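Local coordinates for protein chitinase (Paenibacillus sp. FPU-7, PDB 5GZT) that probably hydrolyses internal beta-1,4 linkages between N-acetylglucosamine units of chitin and chitodextrins, acting as an endochitinase with two family 18 glycoside hydrolase regions, at residues P771-A785 and N828-L840. Sequence-based numbering, arbitrary orientation.
Sequences PGWVDWTNSAYKVDA and NPDDANFAYLKTL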
loop_
_atom_site.group_PDB
_atom_site.type_symbol
_atom_site.label_atom_id
_atom_site.label_comp_id
_atom_site.label_asym_id
_atom_site.label_seq_id
_atom_site.Cartn_x
_atom_site.Cartn_y
_atom_site.Cartn_z
ATOM N N PRO B 771 7.745 4.843 52.429
ATOM C CA PRO B 771 6.654 4.057 52.930
ATOM C C PRO B 771 6.587 4.187 54.437
ATOM O O PRO B 771 7.594 4.054 55.139
ATOM C CB PRO B 771 7.014 2.661 52.503
ATOM C CG PRO B 771 8.455 2.642 52.314
ATOM C CD PRO B 771 8.836 4.025 51.877
ATOM N N GLY B 772 5.387 4.494 54.938
ATOM C CA GLY B 772 5.162 4.668 56.347
ATOM C C GLY B 772 5.066 3.365 57.172
ATOM O O GLY B 772 5.023 3.420 58.394
ATOM N N TRP B 773 4.978 2.228 56.488
ATOM C CA TRP B 773 4.919 0.917 57.088
ATOM C C TRP B 773 6.313 0.358 57.290
ATOM O O TRP B 773 6.406 -0.766 57.698
ATOM C CB TRP B 773 4.070 -0.065 56.285
ATOM C CG TRP B 773 4.368 -0.047 54.721
ATOM C CD1 TRP B 773 5.305 -0.786 54.015
ATOM C CD2 TRP B 773 3.710 0.768 53.757
ATOM N NE1 TRP B 773 5.251 -0.464 52.690
ATOM C CE2 TRP B 773 4.294 0.501 52.504
ATOM C CE3 TRP B 773 2.707 1.727 53.839
ATOM C CZ2 TRP B 773 3.882 1.153 51.330
ATOM C CZ3 TRP B 773 2.318 2.358 52.699
ATOM C CH2 TRP B 773 2.911 2.082 51.453
ATOM N N VAL B 774 7.362 1.137 57.017
ATOM C CA VAL B 774 8.727 0.903 57.436
ATOM C C VAL B 774 8.959 1.793 58.636
ATOM O O VAL B 774 8.646 2.971 58.605
ATOM C CB VAL B 774 9.739 1.214 56.305
ATOM C CG1 VAL B 774 11.157 1.246 56.812
ATOM C CG2 VAL B 774 9.671 0.200 55.158
ATOM N N ASP B 775 9.476 1.217 59.722
ATOM C CA ASP B 775 9.890 1.950 60.910
ATOM C C ASP B 775 11.269 2.503 60.673
ATOM O O ASP B 775 12.283 1.830 60.958
ATOM C CB ASP B 775 9.893 0.978 62.089
ATOM C CG ASP B 775 10.154 1.639 63.427
ATOM O OD1 ASP B 775 10.407 2.837 63.543
ATOM O OD2 ASP B 775 10.072 0.894 64.418
ATOM N N TRP B 776 11.325 3.732 60.137
ATOM C CA TRP B 776 12.583 4.294 59.668
ATOM C C TRP B 776 13.596 4.528 60.786
ATOM O O TRP B 776 14.794 4.306 60.584
ATOM C CB TRP B 776 12.401 5.578 58.821
ATOM C CG TRP B 776 11.789 5.217 57.495
ATOM C CD1 TRP B 776 10.466 5.143 57.196
ATOM C CD2 TRP B 776 12.488 4.682 56.409
ATOM N NE1 TRP B 776 10.303 4.583 55.951
ATOM C CE2 TRP B 776 11.538 4.303 55.441
ATOM C CE3 TRP B 776 13.852 4.413 56.168
ATOM C CZ2 TRP B 776 11.901 3.757 54.237
ATOM C CZ3 TRP B 776 14.205 3.880 54.958
ATOM C CH2 TRP B 776 13.228 3.587 53.997
ATOM N N THR B 777 13.126 5.010 61.925
ATOM C CA THR B 777 13.984 5.210 63.095
ATOM C C THR B 777 14.844 3.953 63.387
ATOM O O THR B 777 16.018 4.093 63.647
ATOM C CB THR B 777 13.184 5.632 64.325
ATOM O OG1 THR B 777 12.417 6.782 64.003
ATOM C CG2 THR B 777 14.081 6.034 65.483
ATOM N N ASN B 778 14.280 2.763 63.215
ATOM C CA ASN B 778 14.994 1.488 63.445
ATOM C C ASN B 778 15.442 0.710 62.247
ATOM O O ASN B 778 15.842 -0.449 62.406
ATOM C CB ASN B 778 14.115 0.579 64.307
ATOM C CG ASN B 778 13.823 1.217 65.621
ATOM O OD1 ASN B 778 14.720 1.774 66.232
ATOM N ND2 ASN B 778 12.558 1.266 66.006
ATOM N N SER B 779 15.386 1.326 61.062
ATOM C CA SER B 779 15.773 0.674 59.823
ATOM C C SER B 779 17.274 0.972 59.713
ATOM O O SER B 779 17.710 2.099 59.945
ATOM C CB SER B 779 15.048 1.299 58.641
ATOM O OG SER B 779 15.693 1.022 57.394
ATOM N N ALA B 780 18.058 -0.049 59.394
ATOM C CA ALA B 780 19.480 0.123 59.255
ATOM C C ALA B 780 19.732 1.007 58.026
ATOM O O ALA B 780 20.555 1.907 58.075
ATOM C CB ALA B 780 20.172 -1.252 59.124
ATOM N N TYR B 781 18.944 0.827 56.979
ATOM C CA TYR B 781 19.010 1.729 55.780
ATOM C C TYR B 781 18.208 3.024 56.012
ATOM O O TYR B 781 17.010 2.985 56.351
ATOM C CB TYR B 781 18.473 0.969 54.579
ATOM C CG TYR B 781 18.534 1.760 53.297
ATOM C CD1 TYR B 781 19.743 2.290 52.838
ATOM C CD2 TYR B 781 17.379 1.979 52.536
ATOM C CE1 TYR B 781 19.805 3.014 51.651
ATOM C CE2 TYR B 781 17.440 2.694 51.343
ATOM C CZ TYR B 781 18.644 3.211 50.902
ATOM O OH TYR B 781 18.694 3.940 49.724
ATOM N N LYS B 782 18.897 4.151 55.916
ATOM C CA LYS B 782 18.369 5.446 56.234
ATOM C C LYS B 782 18.095 6.229 54.914
ATOM O O LYS B 782 18.593 5.883 53.856
ATOM C CB LYS B 782 19.344 6.233 57.043
ATOM C CG LYS B 782 19.670 5.739 58.442
ATOM C CD LYS B 782 18.450 5.318 59.246
ATOM C CE LYS B 782 18.905 4.815 60.620
ATOM N NZ LYS B 782 17.798 4.127 61.324
ATOM N N VAL B 783 17.316 7.284 55.035
ATOM C CA VAL B 783 16.980 8.185 53.944
ATOM C C VAL B 783 18.050 9.253 53.905
ATOM O O VAL B 783 18.354 9.865 54.924
ATOM C CB VAL B 783 15.595 8.839 54.151
ATOM C CG1 VAL B 783 15.384 9.957 53.138
ATOM C CG2 VAL B 783 14.504 7.785 54.063
ATOM N N ASP B 784 18.590 9.466 52.705
ATOM C CA ASP B 784 19.656 10.425 52.482
ATOM C C ASP B 784 19.002 11.660 51.888
ATOM O O ASP B 784 18.672 11.713 50.709
ATOM C CB ASP B 784 20.621 9.814 51.463
ATOM C CG ASP B 784 21.811 10.670 51.182
ATOM O OD1 ASP B 784 21.917 11.785 51.705
ATOM O OD2 ASP B 784 22.628 10.203 50.387
ATOM N N ALA B 785 18.811 12.652 52.722
ATOM C CA ALA B 785 18.034 13.824 52.403
ATOM C C ALA B 785 18.828 14.747 51.572
ATOM O O ALA B 785 18.250 15.641 51.067
ATOM C CB ALA B 785 17.600 14.529 53.690
ATOM N N ASN B 828 1.205 0.685 63.232
ATOM C CA ASN B 828 2.025 1.343 62.216
ATOM C C ASN B 828 2.741 2.544 62.817
ATOM O O ASN B 828 2.137 3.366 63.505
ATOM C CB ASN B 828 1.179 1.768 61.030
ATOM C CG ASN B 828 2.017 2.023 59.842
ATOM O OD1 ASN B 828 2.507 1.090 59.216
ATOM N ND2 ASN B 828 2.285 3.287 59.592
ATOM N N PRO B 829 4.055 2.607 62.613
ATOM C CA PRO B 829 4.894 3.563 63.286
ATOM C C PRO B 829 4.873 4.996 62.731
ATOM O O PRO B 829 5.902 5.574 62.501
ATOM C CB PRO B 829 6.286 2.935 63.138
ATOM C CG PRO B 829 6.226 2.257 61.820
ATOM C CD PRO B 829 4.821 1.708 61.746
ATOM N N ASP B 830 3.692 5.614 62.683
ATOM C CA ASP B 830 3.503 6.924 62.030
ATOM C C ASP B 830 4.125 7.969 62.862
ATOM O O ASP B 830 4.971 8.723 62.354
ATOM C CB ASP B 830 2.017 7.192 61.745
ATOM C CG ASP B 830 1.485 6.311 60.667
ATOM O OD1 ASP B 830 1.962 6.429 59.477
ATOM O OD2 ASP B 830 0.603 5.472 60.968
ATOM N N ASP B 831 3.830 8.004 64.173
ATOM C CA ASP B 831 4.453 9.046 64.980
ATOM C C ASP B 831 5.983 8.994 64.971
ATOM O O ASP B 831 6.624 10.036 64.939
ATOM C CB ASP B 831 4.019 8.960 66.451
ATOM C CG ASP B 831 2.632 9.518 66.706
ATOM O OD1 ASP B 831 2.081 10.349 65.935
ATOM O OD2 ASP B 831 2.080 9.162 67.748
ATOM N N ALA B 832 6.565 7.801 65.123
ATOM C CA ALA B 832 8.043 7.678 65.043
ATOM C C ALA B 832 8.550 8.142 63.669
ATOM O O ALA B 832 9.534 8.838 63.577
ATOM C CB ALA B 832 8.497 6.251 65.300
ATOM N N ASN B 833 7.877 7.718 62.612
ATOM C CA ASN B 833 8.241 8.230 61.244
ATOM C C ASN B 833 8.131 9.725 61.110
ATOM O O ASN B 833 8.988 10.314 60.458
ATOM C CB ASN B 833 7.447 7.562 60.176
ATOM C CG ASN B 833 7.900 6.167 59.946
ATOM O OD1 ASN B 833 9.077 5.864 60.198
ATOM N ND2 ASN B 833 7.032 5.332 59.361
ATOM N N PHE B 834 7.165 10.375 61.766
ATOM C CA PHE B 834 7.065 11.775 61.638
ATOM C C PHE B 834 8.206 12.434 62.397
ATOM O O PHE B 834 8.710 13.498 61.932
ATOM C CB PHE B 834 5.712 12.359 62.152
ATOM C CG PHE B 834 4.449 11.797 61.451
ATOM C CD1 PHE B 834 4.455 11.403 60.104
ATOM C CD2 PHE B 834 3.259 11.684 62.148
ATOM C CE1 PHE B 834 3.315 10.917 59.520
ATOM C CE2 PHE B 834 2.132 11.158 61.550
ATOM C CZ PHE B 834 2.143 10.823 60.234
ATOM N N ALA B 835 8.639 11.875 63.540
ATOM C CA ALA B 835 9.823 12.478 64.192
ATOM C C ALA B 835 11.042 12.250 63.350
ATOM O O ALA B 835 11.902 13.117 63.254
ATOM C CB ALA B 835 10.067 11.883 65.584
ATOM N N TYR B 836 11.129 11.101 62.698
ATOM C CA TYR B 836 12.267 10.845 61.771
ATOM C C TYR B 836 12.317 11.850 60.609
ATOM O O TYR B 836 13.340 12.477 60.344
ATOM C CB TYR B 836 12.212 9.417 61.210
ATOM C CG TYR B 836 13.388 9.059 60.307
ATOM C CD1 TYR B 836 14.683 8.922 60.818
ATOM C CD2 TYR B 836 13.198 8.900 58.911
ATOM C CE1 TYR B 836 15.756 8.608 59.944
ATOM C CE2 TYR B 836 14.225 8.568 58.062
ATOM C CZ TYR B 836 15.521 8.432 58.553
ATOM O OH TYR B 836 16.528 8.132 57.633
ATOM N N LEU B 837 11.175 12.044 59.955
ATOM C CA LEU B 837 11.119 12.994 58.819
ATOM C C LEU B 837 11.550 14.388 59.261
ATOM O O LEU B 837 12.260 15.091 58.542
ATOM C CB LEU B 837 9.688 13.042 58.282
ATOM C CG LEU B 837 9.354 11.782 57.533
ATOM C CD1 LEU B 837 7.856 11.800 57.212
ATOM C CD2 LEU B 837 10.145 11.602 56.266
ATOM N N LYS B 838 11.174 14.744 60.480
ATOM C CA LYS B 838 11.557 16.017 60.975
ATOM C C LYS B 838 13.067 16.211 61.143
ATOM O O LYS B 838 13.545 17.345 60.964
ATOM C CB LYS B 838 10.799 16.300 62.233
ATOM C CG LYS B 838 11.188 17.608 62.847
ATOM C CD LYS B 838 10.202 17.966 63.915
ATOM C CE LYS B 838 10.697 19.159 64.714
ATOM N NZ LYS B 838 9.633 19.547 65.668
ATOM N N THR B 839 13.823 15.111 61.360
ATOM C CA THR B 839 15.256 15.158 61.530
ATOM C C THR B 839 15.881 15.228 60.175
ATOM O O THR B 839 16.898 15.881 60.003
ATOM C CB THR B 839 15.898 13.931 62.283
ATOM O OG1 THR B 839 15.899 12.716 61.450
ATOM C CG2 THR B 839 15.267 13.745 63.645
ATOM N N LEU B 840 15.299 14.541 59.210
ATOM C CA LEU B 840 15.665 14.786 57.846
ATOM C C LEU B 840 15.598 16.258 57.558
ATOM O O LEU B 840 16.511 16.798 56.940
ATOM C CB LEU B 840 14.778 14.040 56.892
ATOM C CG LEU B 840 15.253 12.734 56.354
ATOM C CD1 LEU B 840 16.087 11.892 57.309
ATOM C CD2 LEU B 840 14.054 11.970 55.849
HETATM O O HOH W 1 10.230 5.360 62.724
HETATM O O HOH W 2 11.552 8.562 65.364
#
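Asn-833, on the first turn of helix 830-843, reads the backbone of the loop with both ends of its amide. ND2 donates to Val-774 O at 3.0 Å, the acceptor lying close to the amide plane, while OD1 receives Trp-776 N at 3.1 Å in a fairly straight bond (162°). An asparagine suits the place because one flat group both donates and accepts; Tyr-793 OH is a further partner of ND2. Water 1 donates to OD1 and to Asp-775 OD1 and accepts from Thr-777 N, tying the loop to the same amide.

Nearly one turn further along the helix, Tyr-836 extends its ring toward Trp-776 and Val-783, CG anti to the backbone N (chi1 -177°). Trp-776 CB sits over a face of that ring as a CH-pi contact, 3.8 Å from the centroid. The indole and phenol planes are nearly parallel but slid so far apart that they barely overlap. A tyrosine fits because, besides that face, its OH accepts Val-783 N at 2.8 Å (167°). Tryptophan serves here through its indole NE1, which donates to Pro-771 O, and its broad faces: Val-774 CG1 lies over the centre of one, Val-783 CG2 toward the rim of the opposite one.

Just ahead of the N-cap Pro-829, Asn-828 ND2 donates to Gly-772 O at 3.0 Å, from above the carbonyl plane, and also to Asp-830 OD2. A turn beyond Tyr-836, Leu-840 CD2 meets Val-783 CG1 at 3.6 Å, branched apolar chains suiting this buried spot. The loop that follows barrel strand 765-771 is thus laid along an outer helix of a family 18 TIM barrel.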